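Local coordinates for transcriptional regulator, LacI family (Lactobacillus brevis, PDB 3JY6), which probably acts as a DNA-binding transcription factor of the LacI family, represented here by its periplasmic-binding-protein-like domain without the DNA-binding headpiece, at residues R51-T54 with L55-I59; E245-L248 with R249-G253. One frame throughout, in Å; residues are numbered along the deposited sequence.

Contact 1 (51-54 with 55-59) lies on helix 49-60 and contact 2 (245-248 with 249-253) covers the last turns of helix 236-251 and its C-terminal end; both are local packing between residues three and four apart. They come in series along the chain, contact 1 closing long before contact 2 opens. Their centres are about 23 Å apart and their nearest atoms about 10 Å, without touching. Both helices pack on the parallel sheet 39-44, 9-14, 66-70, 88-91, 102-104, 260-262, and strand 9-14 receives side chains from both: I13 from contact 1, I10 from contact 2. One subdomain of the periplasmic-binding-protein fold is thus built from sequence-distant helices; contact 1 also reaches the second subunit, contact 2 does not.

Contact 1. Residues R51-T54 with L55-I59; sequences REKT and LLRAI
This is an intrahelical i to i+4 contact in helix 49-60, which packs on the parallel sheet of a periplasmic-binding-protein fold and whose other flank meets the second subunit. The guanidinium of R51 lies with one face over L55 CD2, which sits 3.9 Å above the plane and toward its rim. R51 reaches there because CG is anti to the backbone N (chi1 178°) and the chain then bends at chi2 (54°), which carries the guanidinium forward along the helix to L55. Its NH1 has a long, weak ion pair with E34 of the second subunit, while L55 and A58 pack on I39 of that same subunit. Replacing L55 by an alanine would probably uncover that guanidinium face and open a gap against I39 of the second subunit.

Helical bonds link the residues four apart, the L56 N to E52 O bond being 2.9 Å long. E52 turns its carboxylate to S73 OG and F72 N, and L56 packs on strands 9-14 and 66-70 and on helix 75-82. K53 and R57 run out near that helix too, touching T77 and I81. Both are cationic, and K53 NZ and R57 NH2 stay 5.2 Å apart, as expected of like charges; the closest side-chain approach in this pair is R57 NH2 to K53 CB at 3.7 Å.

Contact 2. Residues E245-L248 with R249-G253; sequences EIML and RQLAG
M247 and L251, one turn apart near the end of helix 236-251, meet through their side chains: M247 CE is modelled 3.3 Å from L251 CG, closer than usual, so the exact place of the methyl is doubtful. M247 CG stands anti to the backbone N (chi1 175°) and the chain bends at chi2 (59°), carrying its end onward over L251. L251, with CG beside its own backbone N, presents its branch point and both methyls to it, and the two side chains together pack on I10 of strand 9-14. L248 CD2 lies 4.1 Å from L251 CD1.

Q250 crosses M247 at about a right angle, with OE1 3.7 Å from M247 SD. Its NE2 bonds to V88 O, which ties the helix to strand 88-91.

L251 N bonds to M247 O at 2.8 Å (N-H...O 160°). The helix ends in a Schellman motif, G253 N bonding to Q250 O and E254 N to R249 O, with G253 at positive phi. Backbone bonds and the salt bridge from R249 NH2 to E254 OE2 thus lie at the terminus, while Q250 OE1 is buried beside sulfur with no polar partner in the model, probably at some energetic cost.

Contact 1. Residues R51-T54 with L55-I59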
ATOM      1  N   ARG A  51       1.060  18.418   8.965  1.00 25.75           N
ATOM      2  CA  ARG A  51       1.705  18.087   7.706  1.00 24.77           C
ATOM      3  C   ARG A  51       0.744  18.478   6.593  1.00 22.84           C
ATOM      4  O   ARG A  51       1.124  19.099   5.600  1.00 22.24           O
ATOM      5  CB  ARG A  51       2.002  16.588   7.656  1.00 23.08           C
ATOM      6  CG  ARG A  51       2.646  16.109   6.362  1.00 24.11           C
ATOM      7  CD  ARG A  51       3.917  16.881   6.018  1.00 24.94           C
ATOM      8  NE  ARG A  51       4.515  16.390   4.781  1.00 27.60           N
ATOM      9  CZ  ARG A  51       5.472  17.017   4.102  1.00 29.00           C
ATOM     10  NH1 ARG A  51       5.955  18.178   4.537  1.00 26.74           N
ATOM     11  NH2 ARG A  51       5.939  16.486   2.974  1.00 26.97           N
ATOM     12  N   GLU A  52      -0.517  18.121   6.784  1.00 21.73           N
ATOM     13  CA  GLU A  52      -1.547  18.422   5.811  1.00 19.94           C
ATOM     14  C   GLU A  52      -1.621  19.922   5.482  1.00 19.61           C
ATOM     15  O   GLU A  52      -1.764  20.302   4.315  1.00 18.53           O
ATOM     16  CB  GLU A  52      -2.890  17.918   6.337  1.00 20.79           C
ATOM     17  CG  GLU A  52      -4.053  18.158   5.419  1.00 24.69           C
ATOM     18  CD  GLU A  52      -5.228  17.229   5.714  1.00 26.74           C
ATOM     19  OE1 GLU A  52      -6.289  17.402   5.090  1.00 27.32           O
ATOM     20  OE2 GLU A  52      -5.087  16.319   6.563  1.00 31.26           O
ATOM     21  N   LYS A  53      -1.515  20.767   6.502  1.00 18.94           N
ATOM     22  CA  LYS A  53      -1.589  22.218   6.308  1.00 20.33           C
ATOM     23  C   LYS A  53      -0.481  22.739   5.412  1.00 18.98           C
ATOM     24  O   LYS A  53      -0.713  23.607   4.560  1.00 17.41           O
ATOM     25  CB  LYS A  53      -1.540  22.953   7.653  1.00 23.34           C
ATOM     26  CG  LYS A  53      -2.851  22.965   8.403  1.00 28.96           C
ATOM     27  CD  LYS A  53      -2.656  23.533   9.800  1.00 33.75           C
ATOM     28  CE  LYS A  53      -3.967  23.584  10.538  1.00 35.04           C
ATOM     29  NZ  LYS A  53      -4.918  24.461   9.817  1.00 39.58           N
ATOM     30  N   THR A  54       0.730  22.222   5.589  1.00 19.75           N
ATOM     31  CA  THR A  54       1.810  22.696   4.740  1.00 19.93           C
ATOM     32  C   THR A  54       1.620  22.163   3.331  1.00 19.63           C
ATOM     33  O   THR A  54       1.993  22.824   2.372  1.00 20.62           O
ATOM     34  CB  THR A  54       3.210  22.328   5.288  1.00 21.04           C
ATOM     35  OG1 THR A  54       3.812  21.318   4.468  1.00 23.88           O
ATOM     36  CG2 THR A  54       3.117  21.885   6.736  1.00 19.81           C
ATOM     37  N   LEU A  55       1.010  20.987   3.187  1.00 20.18           N
ATOM     38  CA  LEU A  55       0.776  20.451   1.845  1.00 18.82           C
ATOM     39  C   LEU A  55      -0.248  21.355   1.147  1.00 17.82           C
ATOM     40  O   LEU A  55      -0.084  21.722  -0.023  1.00 15.05           O
ATOM     41  CB  LEU A  55       0.260  19.012   1.914  1.00 18.70           C
ATOM     42  CG  LEU A  55       1.251  17.950   2.410  1.00 21.17           C
ATOM     43  CD1 LEU A  55       0.591  16.563   2.359  1.00 19.82           C
ATOM     44  CD2 LEU A  55       2.500  17.962   1.547  1.00 20.03           C
ATOM     45  N   LEU A  56      -1.296  21.726   1.876  1.00 16.71           N
ATOM     46  CA  LEU A  56      -2.323  22.598   1.317  1.00 17.39           C
ATOM     47  C   LEU A  56      -1.734  23.969   0.935  1.00 19.00           C
ATOM     48  O   LEU A  56      -2.080  24.539  -0.103  1.00 19.22           O
ATOM     49  CB  LEU A  56      -3.463  22.788   2.326  1.00 14.74           C
ATOM     50  CG  LEU A  56      -4.493  21.656   2.509  1.00 15.18           C
ATOM     51  CD1 LEU A  56      -5.320  21.947   3.771  1.00 10.53           C
ATOM     52  CD2 LEU A  56      -5.376  21.532   1.269  1.00  9.53           C
ATOM     53  N   ARG A  57      -0.849  24.499   1.772  1.00 21.17           N
ATOM     54  CA  ARG A  57      -0.245  25.799   1.487  1.00 23.43           C
ATOM     55  C   ARG A  57       0.599  25.708   0.230  1.00 23.09           C
ATOM     56  O   ARG A  57       0.734  26.678  -0.509  1.00 22.91           O
ATOM     57  CB  ARG A  57       0.627  26.273   2.654  1.00 24.54           C
ATOM     58  CG  ARG A  57      -0.142  26.703   3.910  1.00 28.20           C
ATOM     59  CD  ARG A  57       0.831  27.228   4.969  1.00 30.82           C
ATOM     60  NE  ARG A  57       0.634  26.611   6.278  1.00 32.57           N
ATOM     61  CZ  ARG A  57      -0.272  27.004   7.167  1.00 34.06           C
ATOM     62  NH1 ARG A  57      -1.079  28.026   6.901  1.00 34.05           N
ATOM     63  NH2 ARG A  57      -0.366  26.379   8.332  1.00 33.39           N
ATOM     64  N   ALA A  58       1.163  24.528  -0.009  1.00 21.79           N
ATOM     65  CA  ALA A  58       1.977  24.300  -1.193  1.00 21.76           C
ATOM     66  C   ALA A  58       1.063  24.150  -2.400  1.00 21.79           C
ATOM     67  O   ALA A  58       1.334  24.671  -3.482  1.00 23.56           O
ATOM     68  CB  ALA A  58       2.820  23.031  -1.019  1.00 21.68           C
ATOM     69  N   ILE A  59      -0.028  23.423  -2.208  1.00 20.91           N
ATOM     70  CA  ILE A  59      -0.984  23.189  -3.279  1.00 20.34           C
ATOM     71  C   ILE A  59      -1.607  24.487  -3.803  1.00 21.88           C
ATOM     72  O   ILE A  59      -1.898  24.610  -4.997  1.00 20.12           O
ATOM     73  CB  ILE A  59      -2.068  22.218  -2.795  1.00 19.99           C
ATOM     74  CG1 ILE A  59      -1.447  20.812  -2.696  1.00 20.37           C
ATOM     75  CG2 ILE A  59      -3.281  22.260  -3.722  1.00 18.89           C
ATOM     76  CD1 ILE A  59      -2.221  19.839  -1.864  1.00 21.44           C
TER

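Contact 2. Residues E245-L248 with R249-G253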
ATOM      1  N   GLU A 245     -14.955  12.008 -11.221  1.00 16.58           N
ATOM      2  CA  GLU A 245     -16.026  12.370 -12.148  1.00 19.16           C
ATOM      3  C   GLU A 245     -16.660  13.689 -11.700  1.00 18.17           C
ATOM      4  O   GLU A 245     -16.989  14.550 -12.513  1.00 17.41           O
ATOM      5  CB  GLU A 245     -17.096  11.270 -12.203  1.00 21.88           C
ATOM      6  CG  GLU A 245     -16.667  10.008 -12.956  1.00 26.88           C
ATOM      7  CD  GLU A 245     -16.684  10.187 -14.467  1.00 29.97           C
ATOM      8  OE1 GLU A 245     -16.897  11.326 -14.929  1.00 29.90           O
ATOM      9  OE2 GLU A 245     -16.479   9.182 -15.195  1.00 33.61           O
ATOM     10  N   ILE A 246     -16.812  13.847 -10.393  1.00 15.19           N
ATOM     11  CA  ILE A 246     -17.393  15.065  -9.848  1.00 14.90           C
ATOM     12  C   ILE A 246     -16.433  16.233 -10.109  1.00 14.80           C
ATOM     13  O   ILE A 246     -16.849  17.312 -10.522  1.00 12.91           O
ATOM     14  CB  ILE A 246     -17.644  14.909  -8.319  1.00 15.06           C
ATOM     15  CG1 ILE A 246     -18.735  13.855  -8.072  1.00 14.85           C
ATOM     16  CG2 ILE A 246     -18.045  16.237  -7.725  1.00 14.08           C
ATOM     17  CD1 ILE A 246     -18.976  13.545  -6.605  1.00 11.11           C
ATOM     18  N   MET A 247     -15.142  16.002  -9.882  1.00 13.28           N
ATOM     19  CA  MET A 247     -14.140  17.041 -10.095  1.00 14.63           C
ATOM     20  C   MET A 247     -14.179  17.549 -11.533  1.00 15.80           C
ATOM     21  O   MET A 247     -14.186  18.755 -11.775  1.00 19.24           O
ATOM     22  CB  MET A 247     -12.742  16.505  -9.758  1.00 13.74           C
ATOM     23  CG  MET A 247     -11.550  17.461 -10.051  1.00 14.11           C
ATOM     24  SD  MET A 247     -11.633  19.031  -9.170  1.00 12.97           S
ATOM     25  CE  MET A 247     -10.636  19.922  -9.898  1.00 19.20           C
ATOM     26  N   LEU A 248     -14.211  16.630 -12.489  1.00 15.43           N
ATOM     27  CA  LEU A 248     -14.250  17.023 -13.887  1.00 17.19           C
ATOM     28  C   LEU A 248     -15.496  17.866 -14.178  1.00 17.49           C
ATOM     29  O   LEU A 248     -15.474  18.720 -15.055  1.00 16.50           O
ATOM     30  CB  LEU A 248     -14.240  15.788 -14.778  1.00 16.04           C
ATOM     31  CG  LEU A 248     -12.950  14.965 -14.733  1.00 17.42           C
ATOM     32  CD1 LEU A 248     -13.075  13.784 -15.686  1.00 15.34           C
ATOM     33  CD2 LEU A 248     -11.765  15.835 -15.134  1.00 16.90           C
ATOM     34  N   ARG A 249     -16.577  17.616 -13.443  1.00 18.40           N
ATOM     35  CA  ARG A 249     -17.805  18.380 -13.633  1.00 18.45           C
ATOM     36  C   ARG A 249     -17.597  19.795 -13.109  1.00 18.59           C
ATOM     37  O   ARG A 249     -18.101  20.757 -13.687  1.00 20.88           O
ATOM     38  CB  ARG A 249     -18.981  17.707 -12.915  1.00 19.35           C
ATOM     39  CG  ARG A 249     -19.568  16.522 -13.664  1.00 18.84           C
ATOM     40  CD  ARG A 249     -20.556  15.762 -12.801  1.00 19.08           C
ATOM     41  NE  ARG A 249     -21.671  16.602 -12.344  1.00 19.39           N
ATOM     42  CZ  ARG A 249     -22.461  16.273 -11.325  1.00 21.50           C
ATOM     43  NH1 ARG A 249     -22.249  15.138 -10.671  1.00 23.73           N
ATOM     44  NH2 ARG A 249     -23.455  17.066 -10.956  1.00 22.89           N
ATOM     45  N   GLN A 250     -16.844  19.930 -12.021  1.00 18.98           N
ATOM     46  CA  GLN A 250     -16.577  21.255 -11.463  1.00 19.27           C
ATOM     47  C   GLN A 250     -15.606  21.999 -12.392  1.00 19.92           C
ATOM     48  O   GLN A 250     -15.765  23.197 -12.624  1.00 16.67           O
ATOM     49  CB  GLN A 250     -15.966  21.154 -10.055  1.00 18.43           C
ATOM     50  CG  GLN A 250     -16.824  20.426  -8.996  1.00 16.46           C
ATOM     51  CD  GLN A 250     -16.052  20.175  -7.685  1.00 14.71           C
ATOM     52  OE1 GLN A 250     -14.969  19.599  -7.700  1.00 16.93           O
ATOM     53  NE2 GLN A 250     -16.604  20.613  -6.565  1.00 14.32           N
ATOM     54  N   LEU A 251     -14.620  21.276 -12.931  1.00 19.86           N
ATOM     55  CA  LEU A 251     -13.618  21.854 -13.836  1.00 20.10           C
ATOM     56  C   LEU A 251     -14.238  22.307 -15.148  1.00 20.77           C
ATOM     57  O   LEU A 251     -13.709  23.193 -15.830  1.00 22.10           O
ATOM     58  CB  LEU A 251     -12.519  20.830 -14.140  1.00 21.18           C
ATOM     59  CG  LEU A 251     -11.551  20.519 -12.997  1.00 21.61           C
ATOM     60  CD1 LEU A 251     -10.688  19.311 -13.354  1.00 20.19           C
ATOM     61  CD2 LEU A 251     -10.688  21.744 -12.715  1.00 21.91           C
ATOM     62  N   ALA A 252     -15.347  21.668 -15.500  1.00 19.45           N
ATOM     63  CA  ALA A 252     -16.077  21.979 -16.708  1.00 20.16           C
ATOM     64  C   ALA A 252     -17.035  23.148 -16.452  1.00 20.03           C
ATOM     65  O   ALA A 252     -17.843  23.488 -17.310  1.00 18.79           O
ATOM     66  CB  ALA A 252     -16.847  20.757 -17.164  1.00 19.31           C
ATOM     67  N   GLY A 253     -16.940  23.736 -15.257  1.00 21.64           N
ATOM     68  CA  GLY A 253     -17.772  24.869 -14.894  1.00 22.14           C
ATOM     69  C   GLY A 253     -19.183  24.594 -14.416  1.00 24.25           C
ATOM     70  O   GLY A 253     -20.027  25.489 -14.468  1.00 24.55           O
TER